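Local structure of acireductone dioxygenase (Bacillus anthracis, 4QGL) at residues Asn19-Lys22 with Val23-Leu27; Ser40-Pro44 with His45-Asn49; Leu95-Asn98 with Phe99-His103. The protein probably catalyses the oxidative cleavage of an acireductone in the methionine salvage pathway, the products depending on whether iron or nickel fills its active site. One frame throughout, in Å; residues are numbered along the deposited sequence.

Contact 1: Asn19-Lys22 with Val23-Leu27; sequences NEVK and VSKFL
Val21 and Ser24 meet where the first turn of helix 20-29 passes into the second, and the contact is carried by backbone bonds with a few side chains laid over them. Among the main-chain bonds, Val23 N donates to Asn19 O over 3.0 Å, and Ser24, Lys25 and Phe26 repeat the i to i+4 step onto Glu20, Val21 and Lys22, the last with 2.8 Å between Phe26 N and Lys22 O.

Side-chain hydrogen bonds come next. Ser24 OG, held between its own backbone N and carbonyl carbon (chi1 61°), turns back along the helix and donates to Val21 O at 3.2 Å. It comes from above the carbonyl plane, on the same face as Lys25 N, which donates to Val21 O at 2.9 Å; one acceptor thus receives both a backbone and a hydroxyl donor. At the helix start Asn19 OD1 accepts from Lys22 N at 3.3 Å, in the carbonyl plane and on a lone pair, which gives a first-turn N-H a partner that no preceding turn supplies.

Van der Waals packing is modest. The side chains of Val21 and Lys25 run side by side and point the same way: with Val21 CG1 anti to the backbone N (chi1 164°), that methyl lies along the aliphatic CD and CE of the extended lysine, and Lys25 NZ is 3.7 Å from Val21 CG1. On another side of the helix, Val23 and Leu27 lie against Ile8 of strand 7-10, and the ring of Phe26 meets Phe130 edge-to-face.

Asn19 is thus the N-cap of an amphipathic surface helix, with Val21 and Lys25 on its exposed side and Val23 and Leu27 packed against a beta-sheet of the cupin fold.

Contact 2: Ser40-Pro44 with His45-Asn49; sequences SKLPP and HLNEN
Leu42 and Leu46 set their side chains at about a right angle, CG of Leu42 resting 4.0 Å from CB of Leu46. Leu42 CG lies anti to the backbone N (chi1 -168°), which carries the branched end across the turn. Its two methyls part there: CD1 stays by Leu46 CB, whereas CD2 reaches the amide of Asn47, 3.5 Å from ND2, in a plain van der Waals contact. Leu46 is set differently, its CG anti to the carbonyl carbon, and its side chain runs on to Asn56 and Ile60 of helix 54-63. Leu42 in turn touches Phe64 and Val114, so the two leucines form the buried side of the loop.

The backbone beneath them is a short 3-10 turn opened by two consecutive prolines, Pro43 and Pro44, in the connection between strand 33-36 and helix 54-63 of this cupin-family protein. Two i to i+3 bonds close it: Leu46 N donates to Pro43 O at 2.9 Å, and Asn47 N to Pro44 O at 3.0 Å. On the approach to this turn, Lys41 NZ forms a salt bridge with Glu67.

On the more exposed side, the His45 imidazole leans obliquely on Pro43, with its CD2 4.0 Å from Pro43 CB. Leu46 CG sits over one face of the same ring, offset toward the rim, while His45 also touches Asn56 and Glu59 of helix 54-63. Farther along, Asn49 reaches back with its amide: ND2 donates to His45 O over 2.8 Å, nearly straight and in the carbonyl plane, with the acceptor only 10° out of the amide plane of Asn49.

Contact 3: Leu95-Asn98 with Phe99-His103; sequences LLIN and FQKEH. With CD (cadmium ion), chain B.
Phe99 N and Gln100 N both donate to Leu96 O where the chain runs on from helix 92-96 into the loop before strand 109-113, each at 2.8 Å, Gln100 N nearly in line with the carbonyl and Phe99 N from above its plane. Asn98 CB then sits over the centre of the Phe99 ring, 4.1 Å from the centroid, a CH-pi contact between neighbours. Leu95 CD2 adds an apolar touch at 4.2 Å to Phe99 CE2. Gln100 folds its extended chain back over the preceding turn, crossing Ile97 at about a right angle. There Gln100 NE2 lies 3.7 Å from Ile97 CD1. The aliphatic part of Lys101 passes Ile97 O.

Farther on, His103 holds its CG between the backbone N and the carbonyl carbon (chi1 55°), and ND1 donates to Lys101 O over 2.7 Å, almost straight and only 4° out of the ring plane. Its other nitrogen, NE2, binds a cadmium ion at 2.4 Å, and CE1 lies at the edge of the Phe99 ring. His105, Glu109, His148 and a water complete the shell.

Lys101 O is a second-shell acceptor that, with the metal bond, would hold the imidazole in its rotation. Its bond to ND1 would be expected to make NE2 a somewhat stronger donor; the cadmium occupies the site predicted to take iron or nickel.

All three contacts are local, each within one continuous piece of chain, yet their settings differ. Contact 1 is a surface one, on a regular helix whose inner side faces the sheet. Contact 2 lies in a loop and contact 3 runs from helix 92-96 into a loop; both are partly buried, on opposite sides of the chain's centre, with centres about 29 Å apart. None shares a helix or strand with another. Bond patterns follow place: i to i+4 bonds in contact 1, i to i+3 bonds in contact 2, and a mixture in contact 3. Contact 3 alone includes a metal ligand, whereas contacts 1 and 2 lie away from the annotated sites.

Contact 1: Asn19-Lys22 with Val23-Leu27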
ATOM      1  N   ASN A  19       9.241   5.738 -15.567  1.00 37.11           N
ATOM      2  CA  ASN A  19       8.867   7.136 -15.793  1.00 38.68           C
ATOM      3  C   ASN A  19       7.567   7.516 -15.063  1.00 38.51           C
ATOM      4  O   ASN A  19       6.625   6.736 -15.045  1.00 38.13           O
ATOM      5  CB  ASN A  19       8.751   7.363 -17.304  1.00 40.12           C
ATOM      6  CG  ASN A  19       8.292   8.770 -17.673  1.00 41.26           C
ATOM      7  OD1 ASN A  19       7.108   9.081 -17.638  1.00 41.07           O
ATOM      8  ND2 ASN A  19       9.228   9.611 -18.075  1.00 42.52           N
ATOM      9  N   GLU A  20       7.518   8.709 -14.470  1.00 39.38           N
ATOM     10  CA  GLU A  20       6.375   9.080 -13.610  1.00 39.00           C
ATOM     11  C   GLU A  20       5.044   9.036 -14.326  1.00 37.94           C
ATOM     12  O   GLU A  20       4.072   8.438 -13.863  1.00 37.05           O
ATOM     13  CB  GLU A  20       6.479  10.501 -13.079  1.00 41.03           C
ATOM     14  CG  GLU A  20       7.871  11.063 -12.908  1.00 43.42           C
ATOM     15  CD  GLU A  20       7.891  12.298 -12.001  1.00 44.63           C
ATOM     16  OE1 GLU A  20       9.021  12.777 -11.699  1.00 44.96           O
ATOM     17  OE2 GLU A  20       6.782  12.769 -11.593  1.00 44.95           O
ATOM     18  N   VAL A  21       5.011   9.737 -15.440  1.00 37.56           N
ATOM     19  CA  VAL A  21       3.820   9.847 -16.230  1.00 37.28           C
ATOM     20  C   VAL A  21       3.308   8.494 -16.762  1.00 36.53           C
ATOM     21  O   VAL A  21       2.089   8.249 -16.769  1.00 36.19           O
ATOM     22  CB  VAL A  21       4.086  10.822 -17.382  1.00 38.66           C
ATOM     23  CG1 VAL A  21       3.033  10.692 -18.479  1.00 39.34           C
ATOM     24  CG2 VAL A  21       4.178  12.240 -16.839  1.00 39.00           C
ATOM     25  N   LYS A  22       4.223   7.615 -17.186  1.00 35.81           N
ATOM     26  CA  LYS A  22       3.825   6.331 -17.763  1.00 35.21           C
ATOM     27  C   LYS A  22       3.342   5.396 -16.704  1.00 33.39           C
ATOM     28  O   LYS A  22       2.444   4.590 -16.941  1.00 32.99           O
ATOM     29  CB  LYS A  22       4.970   5.666 -18.499  1.00 36.00           C
ATOM     30  CG  LYS A  22       5.764   6.639 -19.355  1.00 37.58           C
ATOM     31  CD  LYS A  22       5.961   6.152 -20.769  1.00 38.80           C
ATOM     32  CE  LYS A  22       7.375   6.470 -21.250  1.00 40.01           C
ATOM     33  NZ  LYS A  22       7.674   5.850 -22.584  1.00 41.17           N
ATOM     34  N   VAL A  23       3.942   5.498 -15.529  1.00 32.09           N
ATOM     35  CA  VAL A  23       3.518   4.676 -14.415  1.00 30.70           C
ATOM     36  C   VAL A  23       2.062   4.961 -14.085  1.00 30.10           C
ATOM     37  O   VAL A  23       1.238   4.060 -14.006  1.00 29.58           O
ATOM     38  CB  VAL A  23       4.394   4.920 -13.178  1.00 30.18           C
ATOM     39  CG1 VAL A  23       3.698   4.456 -11.894  1.00 29.30           C
ATOM     40  CG2 VAL A  23       5.735   4.233 -13.364  1.00 30.21           C
ATOM     41  N   SER A  24       1.746   6.230 -13.907  1.00 30.10           N
ATOM     42  CA  SER A  24       0.403   6.610 -13.488  1.00 29.77           C
ATOM     43  C   SER A  24      -0.573   6.350 -14.615  1.00 29.97           C
ATOM     44  O   SER A  24      -1.657   5.862 -14.368  1.00 29.65           O
ATOM     45  CB  SER A  24       0.354   8.066 -12.969  1.00 30.23           C
ATOM     46  OG  SER A  24       0.737   9.021 -13.955  1.00 31.35           O
ATOM     47  N   LYS A  25      -0.177   6.627 -15.854  1.00 30.41           N
ATOM     48  CA  LYS A  25      -1.011   6.227 -16.985  1.00 30.87           C
ATOM     49  C   LYS A  25      -1.310   4.737 -17.005  1.00 29.99           C
ATOM     50  O   LYS A  25      -2.464   4.341 -17.200  1.00 29.94           O
ATOM     51  CB  LYS A  25      -0.398   6.665 -18.297  1.00 32.14           C
ATOM     52  CG  LYS A  25      -0.759   8.115 -18.590  1.00 33.37           C
ATOM     53  CD  LYS A  25       0.007   8.646 -19.780  1.00 34.76           C
ATOM     54  CE  LYS A  25      -0.442  10.055 -20.117  1.00 36.02           C
ATOM     55  NZ  LYS A  25       0.470  10.668 -21.123  1.00 37.31           N
ATOM     56  N   PHE A  26      -0.277   3.920 -16.757  1.00 29.10           N
ATOM     57  CA  PHE A  26      -0.443   2.469 -16.692  1.00 28.35           C
ATOM     58  C   PHE A  26      -1.392   2.026 -15.567  1.00 27.53           C
ATOM     59  O   PHE A  26      -2.295   1.243 -15.796  1.00 27.57           O
ATOM     60  CB  PHE A  26       0.920   1.793 -16.583  1.00 27.90           C
ATOM     61  CG  PHE A  26       0.842   0.323 -16.419  1.00 27.28           C
ATOM     62  CD1 PHE A  26       0.807  -0.512 -17.524  1.00 27.81           C
ATOM     63  CD2 PHE A  26       0.790  -0.235 -15.164  1.00 26.34           C
ATOM     64  CE1 PHE A  26       0.736  -1.887 -17.382  1.00 27.38           C
ATOM     65  CE2 PHE A  26       0.703  -1.604 -15.010  1.00 25.98           C
ATOM     66  CZ  PHE A  26       0.685  -2.433 -16.123  1.00 26.50           C
ATOM     67  N   LEU A  27      -1.197   2.550 -14.367  1.00 26.93           N
ATOM     68  CA  LEU A  27      -2.048   2.210 -13.230  1.00 26.30           C
ATOM     69  C   LEU A  27      -3.486   2.656 -13.464  1.00 26.98           C
ATOM     70  O   LEU A  27      -4.431   1.986 -13.057  1.00 26.84           O
ATOM     71  CB  LEU A  27      -1.493   2.831 -11.952  1.00 25.63           C
ATOM     72  CG  LEU A  27      -0.155   2.232 -11.531  1.00 25.08           C
ATOM     73  CD1 LEU A  27       0.508   3.029 -10.425  1.00 24.73           C
ATOM     74  CD2 LEU A  27      -0.318   0.779 -11.113  1.00 24.55           C
TER

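Contact 2: Ser40-Pro44 with His45-Asn49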
ATOM      1  N   SER A  40       7.412  14.649   3.024  1.00 26.46           N
ATOM      2  CA  SER A  40       8.282  15.639   3.707  1.00 27.38           C
ATOM      3  C   SER A  40       7.608  16.363   4.878  1.00 27.95           C
ATOM      4  O   SER A  40       8.270  16.944   5.707  1.00 28.39           O
ATOM      5  CB  SER A  40       8.799  16.703   2.730  1.00 28.01           C
ATOM      6  OG  SER A  40       7.761  17.533   2.245  1.00 28.24           O
ATOM      7  N   LYS A  41       6.283  16.338   4.916  1.00 28.21           N
ATOM      8  CA  LYS A  41       5.533  16.786   6.096  1.00 28.94           C
ATOM      9  C   LYS A  41       5.747  15.972   7.350  1.00 28.97           C
ATOM     10  O   LYS A  41       5.551  16.470   8.429  1.00 29.72           O
ATOM     11  CB  LYS A  41       4.035  16.703   5.839  1.00 28.88           C
ATOM     12  CG  LYS A  41       3.445  17.927   5.199  1.00 29.53           C
ATOM     13  CD  LYS A  41       2.247  17.496   4.380  1.00 29.32           C
ATOM     14  CE  LYS A  41       1.228  16.798   5.266  1.00 29.13           C
ATOM     15  NZ  LYS A  41      -0.080  16.735   4.556  1.00 29.24           N
ATOM     16  N   LEU A  42       6.040  14.699   7.209  1.00 28.66           N
ATOM     17  CA  LEU A  42       6.145  13.834   8.354  1.00 28.71           C
ATOM     18  C   LEU A  42       7.296  14.315   9.199  1.00 29.52           C
ATOM     19  O   LEU A  42       8.378  14.556   8.692  1.00 29.70           O
ATOM     20  CB  LEU A  42       6.372  12.378   7.915  1.00 28.13           C
ATOM     21  CG  LEU A  42       6.218  11.281   8.984  1.00 28.05           C
ATOM     22  CD1 LEU A  42       4.757  11.007   9.299  1.00 27.82           C
ATOM     23  CD2 LEU A  42       6.903   9.989   8.557  1.00 27.64           C
ATOM     24  N   PRO A  43       7.058  14.483  10.499  1.00 30.42           N
ATOM     25  CA  PRO A  43       8.118  14.782  11.450  1.00 31.38           C
ATOM     26  C   PRO A  43       9.193  13.703  11.514  1.00 31.59           C
ATOM     27  O   PRO A  43       8.887  12.521  11.478  1.00 31.05           O
ATOM     28  CB  PRO A  43       7.404  14.870  12.798  1.00 31.68           C
ATOM     29  CG  PRO A  43       5.959  14.955  12.509  1.00 31.45           C
ATOM     30  CD  PRO A  43       5.723  14.754  11.049  1.00 30.71           C
ATOM     31  N   PRO A  44      10.444  14.119  11.639  1.00 32.88           N
ATOM     32  CA  PRO A  44      11.549  13.173  11.549  1.00 33.49           C
ATOM     33  C   PRO A  44      11.573  12.071  12.607  1.00 33.75           C
ATOM     34  O   PRO A  44      12.007  10.951  12.288  1.00 33.66           O
ATOM     35  CB  PRO A  44      12.783  14.081  11.645  1.00 34.33           C
ATOM     36  CG  PRO A  44      12.327  15.354  11.004  1.00 34.24           C
ATOM     37  CD  PRO A  44      10.912  15.512  11.501  1.00 33.86           C
ATOM     38  N   HIS A  45      11.090  12.353  13.815  1.00 34.29           N
ATOM     39  CA  HIS A  45      11.071  11.316  14.835  1.00 34.60           C
ATOM     40  C   HIS A  45      10.071  10.231  14.447  1.00 34.02           C
ATOM     41  O   HIS A  45      10.132   9.139  14.997  1.00 34.15           O
ATOM     42  CB  HIS A  45      10.784  11.868  16.226  1.00 35.41           C
ATOM     43  CG  HIS A  45       9.333  12.040  16.518  1.00 35.51           C
ATOM     44  ND1 HIS A  45       8.620  11.130  17.262  1.00 35.71           N
ATOM     45  CD2 HIS A  45       8.460  13.017  16.176  1.00 35.51           C
ATOM     46  CE1 HIS A  45       7.366  11.536  17.361  1.00 35.86           C
ATOM     47  NE2 HIS A  45       7.241  12.679  16.709  1.00 35.61           N
ATOM     48  N   LEU A  46       9.176  10.507  13.489  1.00 33.32           N
ATOM     49  CA  LEU A  46       8.318   9.436  12.922  1.00 32.67           C
ATOM     50  C   LEU A  46       8.845   8.697  11.670  1.00 32.28           C
ATOM     51  O   LEU A  46       8.266   7.690  11.287  1.00 31.53           O
ATOM     52  CB  LEU A  46       6.895   9.955  12.678  1.00 32.16           C
ATOM     53  CG  LEU A  46       6.202  10.312  13.979  1.00 32.61           C
ATOM     54  CD1 LEU A  46       4.771  10.754  13.732  1.00 32.68           C
ATOM     55  CD2 LEU A  46       6.241   9.141  14.932  1.00 32.95           C
ATOM     56  N   ASN A  47       9.908   9.213  11.045  1.00 33.00           N
ATOM     57  CA  ASN A  47      10.608   8.538   9.941  1.00 33.17           C
ATOM     58  C   ASN A  47      11.302   7.239  10.381  1.00 32.99           C
ATOM     59  O   ASN A  47      11.945   7.184  11.433  1.00 33.36           O
ATOM     60  CB  ASN A  47      11.666   9.457   9.329  1.00 34.20           C
ATOM     61  CG  ASN A  47      11.242  10.033   8.007  1.00 34.37           C
ATOM     62  OD1 ASN A  47      11.819   9.711   6.970  1.00 34.58           O
ATOM     63  ND2 ASN A  47      10.241  10.910   8.034  1.00 34.93           N
ATOM     64  N   GLU A  48      11.155   6.201   9.573  1.00 32.24           N
ATOM     65  CA  GLU A  48      11.728   4.911   9.892  1.00 32.52           C
ATOM     66  C   GLU A  48      11.543   4.584  11.369  1.00 32.26           C
ATOM     67  O   GLU A  48      12.480   4.229  12.070  1.00 32.50           O
ATOM     68  CB  GLU A  48      13.214   4.868   9.509  1.00 33.76           C
ATOM     69  CG  GLU A  48      13.512   4.600   8.035  1.00 34.08           C
ATOM     70  CD  GLU A  48      12.470   3.728   7.335  1.00 34.26           C
ATOM     71  OE1 GLU A  48      12.336   2.533   7.665  1.00 35.53           O
ATOM     72  OE2 GLU A  48      11.759   4.239   6.444  1.00 34.43           O
ATOM     73  N   ASN A  49      10.309   4.702  11.828  1.00 31.38           N
ATOM     74  CA  ASN A  49       9.994   4.426  13.199  1.00 31.46           C
ATOM     75  C   ASN A  49       9.024   3.280  13.179  1.00 30.54           C
ATOM     76  O   ASN A  49       7.930   3.397  12.627  1.00 30.04           O
ATOM     77  CB  ASN A  49       9.368   5.664  13.821  1.00 31.88           C
ATOM     78  CG  ASN A  49       9.216   5.556  15.318  1.00 32.83           C
ATOM     79  OD1 ASN A  49       9.030   4.478  15.858  1.00 33.45           O
ATOM     80  ND2 ASN A  49       9.274   6.685  15.998  1.00 33.46           N
TER

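Contact 3: Leu95-Asn98 with Phe99-His103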
ATOM      1  N   LEU A  95       1.552 -14.656   9.792  1.00 45.29           N
ATOM      2  CA  LEU A  95       0.644 -13.568   9.439  1.00 43.31           C
ATOM      3  C   LEU A  95       0.665 -13.317   7.927  1.00 40.09           C
ATOM      4  O   LEU A  95      -0.356 -13.356   7.266  1.00 38.74           O
ATOM      5  CB  LEU A  95       1.067 -12.316  10.230  1.00 44.32           C
ATOM      6  CG  LEU A  95       0.385 -10.957  10.069  1.00 44.57           C
ATOM      7  CD1 LEU A  95       1.050 -10.138   8.971  1.00 43.80           C
ATOM      8  CD2 LEU A  95      -1.114 -11.084   9.805  1.00 45.42           C
ATOM      9  N   LEU A  96       1.868 -13.109   7.413  1.00 38.69           N
ATOM     10  CA  LEU A  96       2.167 -12.804   6.007  1.00 36.58           C
ATOM     11  C   LEU A  96       1.702 -13.827   4.981  1.00 35.85           C
ATOM     12  O   LEU A  96       1.346 -13.487   3.848  1.00 34.71           O
ATOM     13  CB  LEU A  96       3.676 -12.685   5.859  1.00 35.97           C
ATOM     14  CG  LEU A  96       4.284 -11.450   6.512  1.00 35.63           C
ATOM     15  CD1 LEU A  96       5.795 -11.594   6.508  1.00 35.57           C
ATOM     16  CD2 LEU A  96       3.847 -10.169   5.816  1.00 34.74           C
ATOM     17  N   ILE A  97       1.724 -15.083   5.383  1.00 36.21           N
ATOM     18  CA  ILE A  97       1.253 -16.172   4.537  1.00 36.60           C
ATOM     19  C   ILE A  97      -0.249 -16.035   4.213  1.00 36.35           C
ATOM     20  O   ILE A  97      -0.787 -16.669   3.303  1.00 36.13           O
ATOM     21  CB  ILE A  97       1.605 -17.546   5.180  1.00 37.82           C
ATOM     22  CG1 ILE A  97       1.415 -18.701   4.172  1.00 38.25           C
ATOM     23  CG2 ILE A  97       0.842 -17.755   6.495  1.00 38.56           C
ATOM     24  CD1 ILE A  97       2.194 -18.556   2.858  1.00 37.69           C
ATOM     25  N   ASN A  98      -0.933 -15.181   4.949  1.00 36.29           N
ATOM     26  CA  ASN A  98      -2.288 -14.823   4.565  1.00 35.86           C
ATOM     27  C   ASN A  98      -2.368 -13.826   3.412  1.00 34.36           C
ATOM     28  O   ASN A  98      -3.357 -13.814   2.690  1.00 34.33           O
ATOM     29  CB  ASN A  98      -3.076 -14.352   5.784  1.00 36.51           C
ATOM     30  CG  ASN A  98      -3.217 -15.452   6.812  1.00 37.64           C
ATOM     31  OD1 ASN A  98      -3.453 -16.620   6.464  1.00 37.92           O
ATOM     32  ND2 ASN A  98      -3.050 -15.099   8.083  1.00 38.14           N
ATOM     33  N   PHE A  99      -1.360 -12.988   3.215  1.00 33.23           N
ATOM     34  CA  PHE A  99      -1.488 -11.986   2.157  1.00 32.19           C
ATOM     35  C   PHE A  99      -0.532 -12.231   1.022  1.00 30.70           C
ATOM     36  O   PHE A  99      -0.645 -11.643  -0.047  1.00 29.16           O
ATOM     37  CB  PHE A  99      -1.453 -10.598   2.763  1.00 32.75           C
ATOM     38  CG  PHE A  99      -2.476 -10.437   3.840  1.00 34.66           C
ATOM     39  CD1 PHE A  99      -3.842 -10.565   3.539  1.00 36.08           C
ATOM     40  CD2 PHE A  99      -2.104 -10.268   5.160  1.00 36.00           C
ATOM     41  CE1 PHE A  99      -4.821 -10.471   4.525  1.00 36.75           C
ATOM     42  CE2 PHE A  99      -3.078 -10.175   6.157  1.00 37.29           C
ATOM     43  CZ  PHE A  99      -4.435 -10.267   5.836  1.00 37.55           C
ATOM     44  N   GLN A 100       0.346 -13.197   1.252  1.00 30.78           N
ATOM     45  CA  GLN A 100       1.175 -13.803   0.220  1.00 30.21           C
ATOM     46  C   GLN A 100       0.432 -14.703  -0.752  1.00 29.51           C
ATOM     47  O   GLN A 100       0.908 -14.917  -1.853  1.00 29.03           O
ATOM     48  CB  GLN A 100       2.288 -14.606   0.865  1.00 31.15           C
ATOM     49  CG  GLN A 100       3.586 -13.840   0.927  1.00 31.36           C
ATOM     50  CD  GLN A 100       4.546 -14.357   1.992  1.00 32.79           C
ATOM     51  OE1 GLN A 100       5.350 -13.579   2.524  1.00 32.99           O
ATOM     52  NE2 GLN A 100       4.481 -15.679   2.309  1.00 33.72           N
ATOM     53  N   LYS A 101      -0.707 -15.250  -0.353  1.00 29.28           N
ATOM     54  CA  LYS A 101      -1.522 -16.037  -1.287  1.00 29.08           C
ATOM     55  C   LYS A 101      -2.476 -15.167  -2.086  1.00 28.28           C
ATOM     56  O   LYS A 101      -2.991 -14.154  -1.576  1.00 28.39           O
ATOM     57  CB  LYS A 101      -2.295 -17.089  -0.549  1.00 29.93           C
ATOM     58  CG  LYS A 101      -1.406 -18.115   0.131  1.00 30.72           C
ATOM     59  CD  LYS A 101      -2.275 -18.986   1.022  1.00 31.84           C
ATOM     60  CE  LYS A 101      -1.579 -20.261   1.446  1.00 32.85           C
ATOM     61  NZ  LYS A 101      -2.581 -21.226   1.972  1.00 34.00           N
ATOM     62  N   GLU A 102      -2.716 -15.548  -3.335  1.00 27.62           N
ATOM     63  CA  GLU A 102      -3.578 -14.764  -4.192  1.00 26.98           C
ATOM     64  C   GLU A 102      -4.991 -14.788  -3.625  1.00 26.92           C
ATOM     65  O   GLU A 102      -5.574 -15.839  -3.385  1.00 27.39           O
ATOM     66  CB  GLU A 102      -3.564 -15.330  -5.598  1.00 27.32           C
ATOM     67  CG  GLU A 102      -4.374 -14.553  -6.624  1.00 27.40           C
ATOM     68  CD  GLU A 102      -4.583 -15.336  -7.925  1.00 27.96           C
ATOM     69  OE1 GLU A 102      -5.745 -15.574  -8.315  1.00 28.42           O
ATOM     70  OE2 GLU A 102      -3.583 -15.734  -8.559  1.00 28.24           O
ATOM     71  N   HIS A 103      -5.529 -13.610  -3.386  1.00 26.35           N
ATOM     72  CA  HIS A 103      -6.915 -13.461  -2.942  1.00 26.56           C
ATOM     73  C   HIS A 103      -7.481 -12.255  -3.601  1.00 26.24           C
ATOM     74  O   HIS A 103      -6.751 -11.507  -4.230  1.00 25.51           O
ATOM     75  CB  HIS A 103      -6.986 -13.316  -1.424  1.00 26.62           C
ATOM     76  CG  HIS A 103      -6.153 -12.206  -0.894  1.00 25.95           C
ATOM     77  ND1 HIS A 103      -4.781 -12.272  -0.822  1.00 25.57           N
ATOM     78  CD2 HIS A 103      -6.491 -10.974  -0.477  1.00 25.79           C
ATOM     79  CE1 HIS A 103      -4.313 -11.138  -0.347  1.00 25.10           C
ATOM     80  NE2 HIS A 103      -5.337 -10.342  -0.111  1.00 25.32           N
TER
HETATM   81 CD    CD B 201      -5.321  -7.990   0.060  0.75 19.24          CD
HETATM   82  O   HOH W   1      -2.992  -7.990   0.378  1.00  7.63           O